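Side-chain contacts in glycogen synthase (Cyanobacterium sp. CLg1, PDB 6GNF), which is a bacterial glycogen (starch) synthase of the glycosyltransferase family, with a two-domain fold of the GT-B kind: residues Pro48-Leu51 with Ala52-His56; Ile130-Val133 with Glu134-Met138; Glu397-Ala400 with Asp401-Phe405; Leu179-Glu183 with Tyr184-Gln188. All coordinates share one frame; numbering follows the deposited sequence.

Contact 1 of 4, residues Pro48-Leu51 with Ala52-His56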
loop_
_atom_site.group_PDB
_atom_site.type_symbol
_atom_site.label_atom_id
_atom_site.label_comp_id
_atom_site.label_asym_id
_atom_site.label_seq_id
_atom_site.Cartn_x
_atom_site.Cartn_y
_atom_site.Cartn_z
ATOM N N PRO A 48 13.086 -4.440 2.551
ATOM C CA PRO A 48 14.009 -5.026 3.536
ATOM C C PRO A 48 14.868 -6.161 2.996
ATOM O O PRO A 48 16.039 -6.259 3.365
ATOM C CB PRO A 48 13.064 -5.535 4.629
ATOM C CG PRO A 48 11.934 -4.571 4.572
ATOM C CD PRO A 48 11.717 -4.377 3.092
ATOM N N GLU A 49 14.306 -7.003 2.128
ATOM C CA GLU A 49 15.076 -8.086 1.516
ATOM C C GLU A 49 16.216 -7.549 0.663
ATOM O O GLU A 49 17.311 -8.090 0.686
ATOM C CB GLU A 49 14.176 -9.028 0.705
ATOM C CG GLU A 49 13.368 -9.969 1.590
ATOM C CD GLU A 49 12.430 -10.912 0.850
ATOM O OE1 GLU A 49 11.606 -11.556 1.537
ATOM O OE2 GLU A 49 12.455 -10.973 -0.396
ATOM N N GLU A 50 15.970 -6.456 -0.054
ATOM C CA GLU A 50 17.007 -5.850 -0.898
ATOM C C GLU A 50 18.089 -5.219 -0.026
ATOM O O GLU A 50 19.268 -5.338 -0.308
ATOM C CB GLU A 50 16.398 -4.805 -1.841
ATOM C CG GLU A 50 17.403 -4.108 -2.756
ATOM C CD GLU A 50 18.085 -5.044 -3.748
ATOM O OE1 GLU A 50 17.532 -6.133 -4.024
ATOM O OE2 GLU A 50 19.188 -4.694 -4.253
ATOM N N LEU A 51 17.677 -4.567 1.049
ATOM C CA LEU A 51 18.631 -3.960 1.980
ATOM C C LEU A 51 19.525 -4.996 2.651
ATOM O O LEU A 51 20.695 -4.720 2.907
ATOM C CB LEU A 51 17.889 -3.123 3.024
ATOM C CG LEU A 51 17.222 -1.864 2.452
ATOM C CD1 LEU A 51 16.220 -1.269 3.419
ATOM C CD2 LEU A 51 18.259 -0.818 2.088
ATOM N N ALA A 52 18.961 -6.159 2.974
ATOM C CA ALA A 52 19.748 -7.265 3.530
ATOM C C ALA A 52 20.726 -7.809 2.509
ATOM O O ALA A 52 21.854 -8.138 2.849
ATOM C CB ALA A 52 18.829 -8.375 4.016
ATOM N N LYS A 53 20.275 -7.897 1.261
ATOM C CA LYS A 53 21.095 -8.359 0.141
ATOM C C LYS A 53 22.341 -7.487 -0.033
ATOM O O LYS A 53 23.434 -7.991 -0.147
ATOM C CB LYS A 53 20.247 -8.364 -1.135
ATOM C CG LYS A 53 20.615 -9.432 -2.153
ATOM C CD LYS A 53 19.414 -9.815 -3.016
ATOM C CE LYS A 53 19.162 -8.811 -4.132
ATOM N NZ LYS A 53 20.041 -9.045 -5.320
ATOM N N ILE A 54 22.173 -6.172 0.062
ATOM C CA ILE A 54 23.288 -5.220 0.007
ATOM C C ILE A 54 24.257 -5.397 1.182
ATOM O O ILE A 54 25.413 -5.009 1.068
ATOM C CB ILE A 54 22.780 -3.758 0.038
ATOM C CG1 ILE A 54 21.963 -3.424 -1.200
ATOM C CG2 ILE A 54 23.943 -2.770 0.128
ATOM C CD1 ILE A 54 21.091 -2.201 -1.000
ATOM N N GLY A 55 23.795 -5.970 2.292
ATOM C CA GLY A 55 24.669 -6.253 3.433
ATOM C C GLY A 55 24.291 -5.596 4.744
ATOM O O GLY A 55 25.019 -5.714 5.719
ATOM N N HIS A 56 23.152 -4.915 4.800
ATOM C CA HIS A 56 22.744 -4.254 6.039
ATOM C C HIS A 56 21.980 -5.216 6.941
ATOM O O HIS A 56 21.479 -6.247 6.479
ATOM C CB HIS A 56 21.922 -3.002 5.734
ATOM C CG HIS A 56 22.616 -2.059 4.805
ATOM N ND1 HIS A 56 23.765 -1.387 5.153
ATOM C CD2 HIS A 56 22.350 -1.710 3.525
ATOM C CE1 HIS A 56 24.174 -0.654 4.134
ATOM N NE2 HIS A 56 23.333 -0.832 3.132
#
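His56 N donates to Leu51 O (3.1 Å) and Gly55 N to Ala52 O (3.0 Å), the pair of bonds of a Schellman motif that closes helix 39-54 inside the beta-alpha-beta unit of strand 23-27, helix 39-54 and strand 57-63. Gly55 N also makes a weak bond to Leu51 O at 3.4 Å. Gly55 makes the reversal with a positive phi of 121°, and the chain turns at once toward strand 57-63. The tight side is that of Leu51 and Pro48, which press on Phe26 and Val58 of the sheet; Leu51 also reaches Ile24 and, with His56, Val533 of helix 526-540. His56 CG stands beside its own backbone N (chi1 -54°), which brings CD2 back to 3.5 Å from Leu51 O, while ND1 is bonded to Leu22 N. Glu49 points to a different neighbour, forming a salt bridge with Lys306. The loose side carries Lys53 and Ile54, both exposed, with Glu50 at its margin. Ile54 CD1 meets Leu51 CD2 only lightly, at 4.4 Å. Glu50 rests on Trp525, Lys526 and Ala529, and Lys53 bends at its last two torsions beside the carboxylate. It is the carbon and not the charge that makes the approach: Glu50 OE1 is 3.1 Å from Lys53 CE but 4.1 Å from Lys53 NZ, too far for a salt bridge.

Contact 2 of 4, residues Ile130-Val133 with Glu134-Met138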
loop_
_atom_site.group_PDB
_atom_site.type_symbol
_atom_site.label_atom_id
_atom_site.label_comp_id
_atom_site.label_asym_id
_atom_site.label_seq_id
_atom_site.Cartn_x
_atom_site.Cartn_y
_atom_site.Cartn_z
ATOM N N ILE A 130 -13.025 -0.699 17.415
ATOM C CA ILE A 130 -13.073 0.424 18.360
ATOM C C ILE A 130 -11.695 0.695 18.983
ATOM O O ILE A 130 -11.309 1.842 19.185
ATOM C CB ILE A 130 -14.142 0.220 19.475
ATOM C CG1 ILE A 130 -13.857 -1.024 20.338
ATOM C CG2 ILE A 130 -15.541 0.134 18.870
ATOM C CD1 ILE A 130 -13.170 -0.731 21.661
ATOM N N ASP A 131 -10.970 -0.382 19.280
ATOM C CA ASP A 131 -9.749 -0.318 20.063
ATOM C C ASP A 131 -8.475 -0.200 19.219
ATOM O O ASP A 131 -7.392 -0.587 19.679
ATOM C CB ASP A 131 -9.665 -1.543 21.005
ATOM C CG ASP A 131 -9.359 -2.849 20.266
ATOM O OD1 ASP A 131 -9.897 -3.026 19.149
ATOM O OD2 ASP A 131 -8.622 -3.706 20.812
ATOM N N ASN A 132 -8.577 0.349 18.009
ATOM C CA ASN A 132 -7.381 0.525 17.182
ATOM C C ASN A 132 -6.348 1.454 17.800
ATOM O O ASN A 132 -5.138 1.277 17.568
ATOM C CB ASN A 132 -7.733 0.988 15.766
ATOM C CG ASN A 132 -8.010 -0.181 14.815
ATOM O OD1 ASN A 132 -7.804 -1.368 15.139
ATOM N ND2 ASN A 132 -8.451 0.156 13.615
ATOM N N VAL A 133 -6.819 2.442 18.555
ATOM C CA VAL A 133 -5.932 3.324 19.307
ATOM C C VAL A 133 -5.026 2.490 20.210
ATOM O O VAL A 133 -3.810 2.615 20.154
ATOM C CB VAL A 133 -6.726 4.348 20.145
ATOM C CG1 VAL A 133 -5.851 5.022 21.197
ATOM C CG2 VAL A 133 -7.363 5.395 19.238
ATOM N N GLU A 134 -5.621 1.638 21.032
ATOM C CA GLU A 134 -4.847 0.857 21.987
ATOM C C GLU A 134 -3.954 -0.168 21.283
ATOM O O GLU A 134 -2.794 -0.336 21.642
ATOM C CB GLU A 134 -5.774 0.177 22.993
ATOM C CG GLU A 134 -6.469 1.126 23.950
ATOM C CD GLU A 134 -7.705 1.805 23.367
ATOM O OE1 GLU A 134 -8.364 2.598 24.083
ATOM O OE2 GLU A 134 -8.033 1.580 22.179
ATOM N N ARG A 135 -4.493 -0.841 20.269
ATOM C CA ARG A 135 -3.771 -1.879 19.533
ATOM C C ARG A 135 -2.512 -1.369 18.858
ATOM O O ARG A 135 -1.469 -2.021 18.913
ATOM C CB ARG A 135 -4.677 -2.516 18.467
ATOM C CG ARG A 135 -5.508 -3.687 18.977
ATOM C CD ARG A 135 -6.788 -3.900 18.181
ATOM N NE ARG A 135 -6.595 -3.808 16.738
ATOM C CZ ARG A 135 -6.398 -4.828 15.909
ATOM N NH1 ARG A 135 -6.347 -6.079 16.350
ATOM N NH2 ARG A 135 -6.249 -4.585 14.610
ATOM N N PHE A 136 -2.596 -0.212 18.215
ATOM C CA PHE A 136 -1.466 0.288 17.445
ATOM C C PHE A 136 -0.500 1.145 18.256
ATOM O O PHE A 136 0.698 1.136 17.989
ATOM C CB PHE A 136 -1.946 0.993 16.175
ATOM C CG PHE A 136 -2.695 0.087 15.241
ATOM C CD1 PHE A 136 -2.228 -1.194 14.966
ATOM C CD2 PHE A 136 -3.876 0.503 14.641
ATOM C CE1 PHE A 136 -2.925 -2.033 14.114
ATOM C CE2 PHE A 136 -4.576 -0.339 13.780
ATOM C CZ PHE A 136 -4.103 -1.607 13.522
ATOM N N ALA A 137 -0.997 1.836 19.277
ATOM C CA ALA A 137 -0.095 2.416 20.269
ATOM C C ALA A 137 0.751 1.309 20.922
ATOM O O ALA A 137 1.946 1.486 21.162
ATOM C CB ALA A 137 -0.868 3.180 21.327
ATOM N N MET A 138 0.126 0.178 21.225
ATOM C CA MET A 138 0.855 -0.940 21.825
ATOM C C MET A 138 1.911 -1.519 20.874
ATOM O O MET A 138 2.982 -1.953 21.313
ATOM C CB MET A 138 -0.109 -2.034 22.272
ATOM C CG MET A 138 0.574 -3.177 23.030
ATOM S SD MET A 138 -0.585 -4.333 23.774
ATOM C CE MET A 138 -1.124 -5.193 22.300
#
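Asn132 and Arg135 run alongside each other on the first turn of helix 132-144, with Asp131 at the N-cap position but making no capping bond through its side chain. Amide and guanidinium planes are 27° apart. Arg135 NE gives its N-H to Asn132 OD1 at 3.2 Å, approaching in the plane of the amide carbonyl, although the oxygen sits 22° out of the guanidinium plane. Asn132 ND2 is held by Tyr121 O and Arg135 NH1 by Val108 O, which limits how far either group can rotate. Phe136 follows Asn132 too, its ring turned 39° from the amide and its CE2 3.6 Å from Asn132 CG; the same ring meets His173 edge-to-face. Asp131 instead crosses the aliphatic part of Arg135, its OD2 3.2 Å from Arg135 CD; OD2 is hydrogen-bonded to Tyr82 OH and OD1 forms a salt bridge with Lys112. Glu134 bends at chi2 and folds back over the start of the helix, OE2 3.3 Å from Asp131 CA, while OE1 forms a salt bridge with Lys213. One turn on, Ala137 CB lies 3.2 Å from Val133 O, the oxygen that accepts the N-H of Ala137.

Contact 3 of 4, residues Glu397-Ala400 with Asp401-Phe405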
loop_
_atom_site.group_PDB
_atom_site.type_symbol
_atom_site.label_atom_id
_atom_site.label_comp_id
_atom_site.label_asym_id
_atom_site.label_seq_id
_atom_site.Cartn_x
_atom_site.Cartn_y
_atom_site.Cartn_z
ATOM N N GLU A 397 -20.377 -8.068 -10.433
ATOM C CA GLU A 397 -20.794 -9.392 -10.900
ATOM C C GLU A 397 -21.921 -9.349 -11.921
ATOM O O GLU A 397 -22.076 -10.283 -12.691
ATOM C CB GLU A 397 -21.204 -10.270 -9.720
ATOM C CG GLU A 397 -20.036 -10.637 -8.818
ATOM C CD GLU A 397 -20.453 -11.435 -7.594
ATOM O OE1 GLU A 397 -21.655 -11.750 -7.462
ATOM O OE2 GLU A 397 -19.579 -11.751 -6.755
ATOM N N SER A 398 -22.699 -8.272 -11.930
ATOM C CA SER A 398 -23.825 -8.137 -12.854
ATOM C C SER A 398 -23.420 -7.590 -14.223
ATOM O O SER A 398 -24.245 -7.559 -15.140
ATOM C CB SER A 398 -24.895 -7.220 -12.253
ATOM O OG SER A 398 -25.084 -7.485 -10.876
ATOM N N VAL A 399 -22.164 -7.160 -14.356
ATOM C CA VAL A 399 -21.702 -6.461 -15.564
ATOM C C VAL A 399 -21.770 -7.318 -16.838
ATOM O O VAL A 399 -22.094 -6.809 -17.916
ATOM C CB VAL A 399 -20.268 -5.897 -15.371
ATOM C CG1 VAL A 399 -19.222 -7.009 -15.366
ATOM C CG2 VAL A 399 -19.948 -4.865 -16.443
ATOM N N ALA A 400 -21.476 -8.609 -16.703
ATOM C CA ALA A 400 -21.440 -9.527 -17.840
ATOM C C ALA A 400 -22.807 -9.683 -18.502
ATOM O O ALA A 400 -22.892 -9.905 -19.706
ATOM C CB ALA A 400 -20.916 -10.883 -17.401
ATOM N N ASP A 401 -23.868 -9.584 -17.709
ATOM C CA ASP A 401 -25.228 -9.744 -18.221
ATOM C C ASP A 401 -25.542 -8.722 -19.303
ATOM O O ASP A 401 -25.898 -9.087 -20.421
ATOM C CB ASP A 401 -26.243 -9.618 -17.085
ATOM C CG ASP A 401 -26.089 -10.705 -16.049
ATOM O OD1 ASP A 401 -26.259 -11.887 -16.416
ATOM O OD2 ASP A 401 -25.795 -10.379 -14.879
ATOM N N LYS A 402 -25.426 -7.444 -18.952
ATOM C CA LYS A 402 -25.721 -6.346 -19.881
ATOM C C LYS A 402 -24.613 -6.147 -20.924
ATOM O O LYS A 402 -24.882 -5.709 -22.045
ATOM C CB LYS A 402 -25.952 -5.028 -19.109
ATOM C CG LYS A 402 -26.360 -3.812 -19.946
ATOM C CD LYS A 402 -27.865 -3.671 -20.118
ATOM C CE LYS A 402 -28.221 -2.283 -20.631
ATOM N NZ LYS A 402 -29.625 -2.214 -21.120
ATOM N N TYR A 403 -23.371 -6.446 -20.554
ATOM C CA TYR A 403 -22.224 -6.160 -21.419
ATOM C C TYR A 403 -21.397 -7.422 -21.668
ATOM O O TYR A 403 -20.650 -7.856 -20.779
ATOM C CB TYR A 403 -21.373 -5.058 -20.790
ATOM C CG TYR A 403 -22.197 -3.843 -20.446
ATOM C CD1 TYR A 403 -22.588 -2.949 -21.437
ATOM C CD2 TYR A 403 -22.617 -3.605 -19.140
ATOM C CE1 TYR A 403 -23.363 -1.839 -21.137
ATOM C CE2 TYR A 403 -23.390 -2.499 -18.829
ATOM C CZ TYR A 403 -23.760 -1.620 -19.834
ATOM O OH TYR A 403 -24.524 -0.522 -19.537
ATOM N N PRO A 404 -21.527 -8.013 -22.877
ATOM C CA PRO A 404 -20.866 -9.285 -23.183
ATOM C C PRO A 404 -19.344 -9.172 -23.292
ATOM O O PRO A 404 -18.637 -10.141 -23.010
ATOM C CB PRO A 404 -21.487 -9.691 -24.527
ATOM C CG PRO A 404 -21.892 -8.412 -25.169
ATOM C CD PRO A 404 -22.232 -7.462 -24.054
ATOM N N PHE A 405 -18.850 -7.989 -23.660
ATOM C CA PHE A 405 -17.407 -7.739 -23.796
ATOM C C PHE A 405 -16.691 -7.532 -22.459
ATOM O O PHE A 405 -15.477 -7.360 -22.438
ATOM C CB PHE A 405 -17.157 -6.523 -24.694
ATOM C CG PHE A 405 -17.753 -5.244 -24.169
ATOM C CD1 PHE A 405 -17.046 -4.448 -23.274
ATOM C CD2 PHE A 405 -19.020 -4.836 -24.567
ATOM C CE1 PHE A 405 -17.594 -3.273 -22.785
ATOM C CE2 PHE A 405 -19.575 -3.667 -24.080
ATOM C CZ PHE A 405 -18.860 -2.882 -23.189
#
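The weakly bonded last turn of helix 390-402, in the beta-alpha-beta unit of strand 381-385, helix 390-402 and strand 406-409, joins Val399 to Tyr403. Tyr403 N donates to Val399 O at 3.0 Å. The same oxygen lies at the edge of the tyrosine ring, 3.5 Å from Tyr403 CD2. The valine side chain runs roughly perpendicular to the tyrosine: Val399 CG2, the methyl anti to the backbone N, touches Tyr403 CD2 at 4.0 Å. The preceding turn is tighter and poorer in geometry. Asp401 N reaches Ser398 O at 3.3 Å, from well above the carbonyl plane. Asp401 keeps CG beside its own backbone N (chi1 -63°), which leaves OD2 3.2 Å from Ser398 O, two acceptors whose meeting is probably mildly unfavourable. Ser398 OG is bonded to Gln394 O one turn back. Where the helix gives out, Ala400 CA sends a C-H toward Tyr403 O at 3.5 Å, and Lys402 CG lies over the rim of one face of the Tyr403 ring. Val399 and Tyr403 pack together on Met372 of helix 372-375, Tyr403 also on Pro373, and beyond Pro404 the chain reaches Phe405, which lies against Leu375 and is hydrogen-bonded through its backbone to Val382 of strand 381-385.

Contact 4 of 4, residues Leu179-Glu183 with Tyr184-Gln188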
loop_
_atom_site.group_PDB
_atom_site.type_symbol
_atom_site.label_atom_id
_atom_site.label_comp_id
_atom_site.label_asym_id
_atom_site.label_seq_id
_atom_site.Cartn_x
_atom_site.Cartn_y
_atom_site.Cartn_z
ATOM N N LEU A 179 7.442 9.472 19.171
ATOM C CA LEU A 179 7.095 10.107 20.436
ATOM C C LEU A 179 7.496 9.208 21.597
ATOM O O LEU A 179 8.079 9.679 22.577
ATOM C CB LEU A 179 5.602 10.444 20.515
ATOM C CG LEU A 179 5.149 11.651 19.686
ATOM C CD1 LEU A 179 5.201 11.368 18.196
ATOM C CD2 LEU A 179 3.745 12.075 20.076
ATOM N N TYR A 180 7.175 7.920 21.503
ATOM C CA TYR A 180 7.551 6.968 22.543
ATOM C C TYR A 180 9.070 6.822 22.653
ATOM O O TYR A 180 9.600 6.713 23.760
ATOM C CB TYR A 180 6.920 5.600 22.303
ATOM C CG TYR A 180 5.424 5.575 22.489
ATOM C CD1 TYR A 180 4.850 5.948 23.696
ATOM C CD2 TYR A 180 4.579 5.165 21.468
ATOM C CE1 TYR A 180 3.473 5.925 23.878
ATOM C CE2 TYR A 180 3.202 5.137 21.638
ATOM C CZ TYR A 180 2.651 5.520 22.839
ATOM O OH TYR A 180 1.284 5.493 23.009
ATOM N N LEU A 181 9.760 6.841 21.515
ATOM C CA LEU A 181 11.224 6.804 21.499
ATOM C C LEU A 181 11.801 7.920 22.362
ATOM O O LEU A 181 12.711 7.699 23.162
ATOM C CB LEU A 181 11.755 6.954 20.070
ATOM C CG LEU A 181 13.270 7.042 19.917
ATOM C CD1 LEU A 181 13.942 5.796 20.474
ATOM C CD2 LEU A 181 13.661 7.249 18.469
ATOM N N LYS A 182 11.301 9.131 22.160
ATOM C CA LYS A 182 11.749 10.280 22.948
ATOM C C LYS A 182 11.371 10.173 24.408
ATOM O O LYS A 182 12.196 10.422 25.288
ATOM C CB LYS A 182 11.166 11.568 22.395
ATOM C CG LYS A 182 11.796 11.941 21.084
ATOM C CD LYS A 182 11.172 13.179 20.491
ATOM C CE LYS A 182 11.867 13.493 19.185
ATOM N NZ LYS A 182 11.250 14.675 18.561
ATOM N N GLU A 183 10.109 9.854 24.665
ATOM C CA GLU A 183 9.584 9.934 26.019
ATOM C C GLU A 183 10.047 8.792 26.909
ATOM O O GLU A 183 10.487 9.041 28.020
ATOM C CB GLU A 183 8.057 10.008 25.998
ATOM C CG GLU A 183 7.422 10.289 27.353
ATOM C CD GLU A 183 7.910 11.580 28.002
ATOM O OE1 GLU A 183 8.371 12.511 27.290
ATOM O OE2 GLU A 183 7.818 11.678 29.238
ATOM N N TYR A 184 9.967 7.564 26.419
ATOM C CA TYR A 184 10.260 6.391 27.233
ATOM C C TYR A 184 11.727 5.978 27.207
ATOM O O TYR A 184 12.166 5.309 28.119
ATOM C CB TYR A 184 9.436 5.193 26.750
ATOM C CG TYR A 184 7.931 5.268 26.942
ATOM C CD1 TYR A 184 7.293 6.421 27.414
ATOM C CD2 TYR A 184 7.138 4.171 26.606
ATOM C CE1 TYR A 184 5.911 6.461 27.566
ATOM C CE2 TYR A 184 5.757 4.200 26.764
ATOM C CZ TYR A 184 5.144 5.342 27.236
ATOM O OH TYR A 184 3.776 5.352 27.374
ATOM N N TYR A 185 12.474 6.341 26.167
ATOM C CA TYR A 185 13.850 5.837 26.007
ATOM C C TYR A 185 14.903 6.930 26.078
ATOM O O TYR A 185 15.706 6.965 27.013
ATOM C CB TYR A 185 13.983 5.031 24.708
ATOM C CG TYR A 185 13.252 3.712 24.782
ATOM C CD1 TYR A 185 11.894 3.634 24.490
ATOM C CD2 TYR A 185 13.905 2.557 25.191
ATOM C CE1 TYR A 185 11.210 2.441 24.565
ATOM C CE2 TYR A 185 13.228 1.349 25.278
ATOM C CZ TYR A 185 11.884 1.294 24.961
ATOM O OH TYR A 185 11.213 0.102 25.030
ATOM N N GLN A 186 14.856 7.859 25.134
ATOM C CA GLN A 186 15.892 8.882 25.035
ATOM C C GLN A 186 15.945 9.811 26.240
ATOM O O GLN A 186 16.997 10.366 26.535
ATOM C CB GLN A 186 15.731 9.688 23.753
ATOM C CG GLN A 186 15.983 8.840 22.521
ATOM C CD GLN A 186 15.864 9.628 21.252
ATOM O OE1 GLN A 186 15.007 10.496 21.137
ATOM N NE2 GLN A 186 16.688 9.290 20.269
ATOM N N SER A 187 14.819 9.971 26.926
ATOM C CA SER A 187 14.779 10.754 28.150
ATOM C C SER A 187 15.581 10.094 29.278
ATOM O O SER A 187 15.921 10.770 30.237
ATOM C CB SER A 187 13.336 10.952 28.598
ATOM O OG SER A 187 12.734 9.702 28.871
ATOM N N GLN A 188 15.854 8.792 29.179
ATOM C CA GLN A 188 16.724 8.108 30.154
ATOM C C GLN A 188 18.074 7.725 29.559
ATOM O O GLN A 188 18.731 6.853 30.101
ATOM C CB GLN A 188 16.139 6.795 30.670
ATOM C CG GLN A 188 14.669 6.526 30.483
ATOM C CD GLN A 188 14.301 5.203 31.109
ATOM O OE1 GLN A 188 15.044 4.686 31.956
ATOM N NE2 GLN A 188 13.135 4.669 30.743
#
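Leu181 O is gripped by two backbone N-H groups: Gln186 N at 2.9 Å, almost straight at 175°, and Tyr185 N at 3.3 Å, a weak bond. The five-residue reach from Gln186 widens the helix here to a pi-type turn, and Ser187 N continues it with a weak bond to Lys182 O. Ser187, with OG tucked in between its own N and C (chi1 62°), turns that hydroxyl to Glu183 O, though the modelled separation is so short that its exact length is doubtful. All this happens near the end of helix 177-186, in the beta-alpha-beta unit that runs from strand 166-170 to strand 195-200. Tyr180 and Tyr184 project from the helix in step, with ring centroids 5.1 Å apart and planes at 51°. Tyr180 CD1 comes over one face of the Tyr184 ring, 3.6 Å from Tyr184 CZ. Their hydroxyls bond to the neighbouring carbonyls of Leu217 and Asn218 respectively, which ties both rings to the same loop. Gln186 extends back across Leu181 and Lys182: its CD is 3.9 Å from Leu181 CG and its OE1 3.5 Å from Lys182 CG, while NE2 is bonded to Phe191 O. Lys182 NZ is hydrogen-bonded to Asn264 OD1, and Glu183 OE1 is hydrogen-bonded to Tyr223 OH. Tyr185 presents its ring edge to Tyr180 O and meets the ring of Phe191. Past the turn, Gln188 NE2 donates to Tyr184 O at 2.9 Å.

Contacts 1, 2 and 4 belong to the starch synthase catalytic domain, contact 3 to the group 1 glycosyl transferase part of the chain. Contacts 2 and 4 meet directly, Ala137 CB lying 3.6 Å from Tyr180 OH, with centres about 19 Å apart. Contact 1 stays separate, its nearest atoms about 18 Å from contact 2 and 17 Å from contact 4. Contact 3 is remote, its centre about 42 to 57 Å from the centres of the other three. Toward the ligands, the side chain of Asn132 is about 6 Å from a bound glucose, that of Pro48 about 11 Å from the bound AC1 sugar (a 4,6-dideoxy-4-amino-glucopyranose unit), and that of Glu397 about 11 Å from ADP.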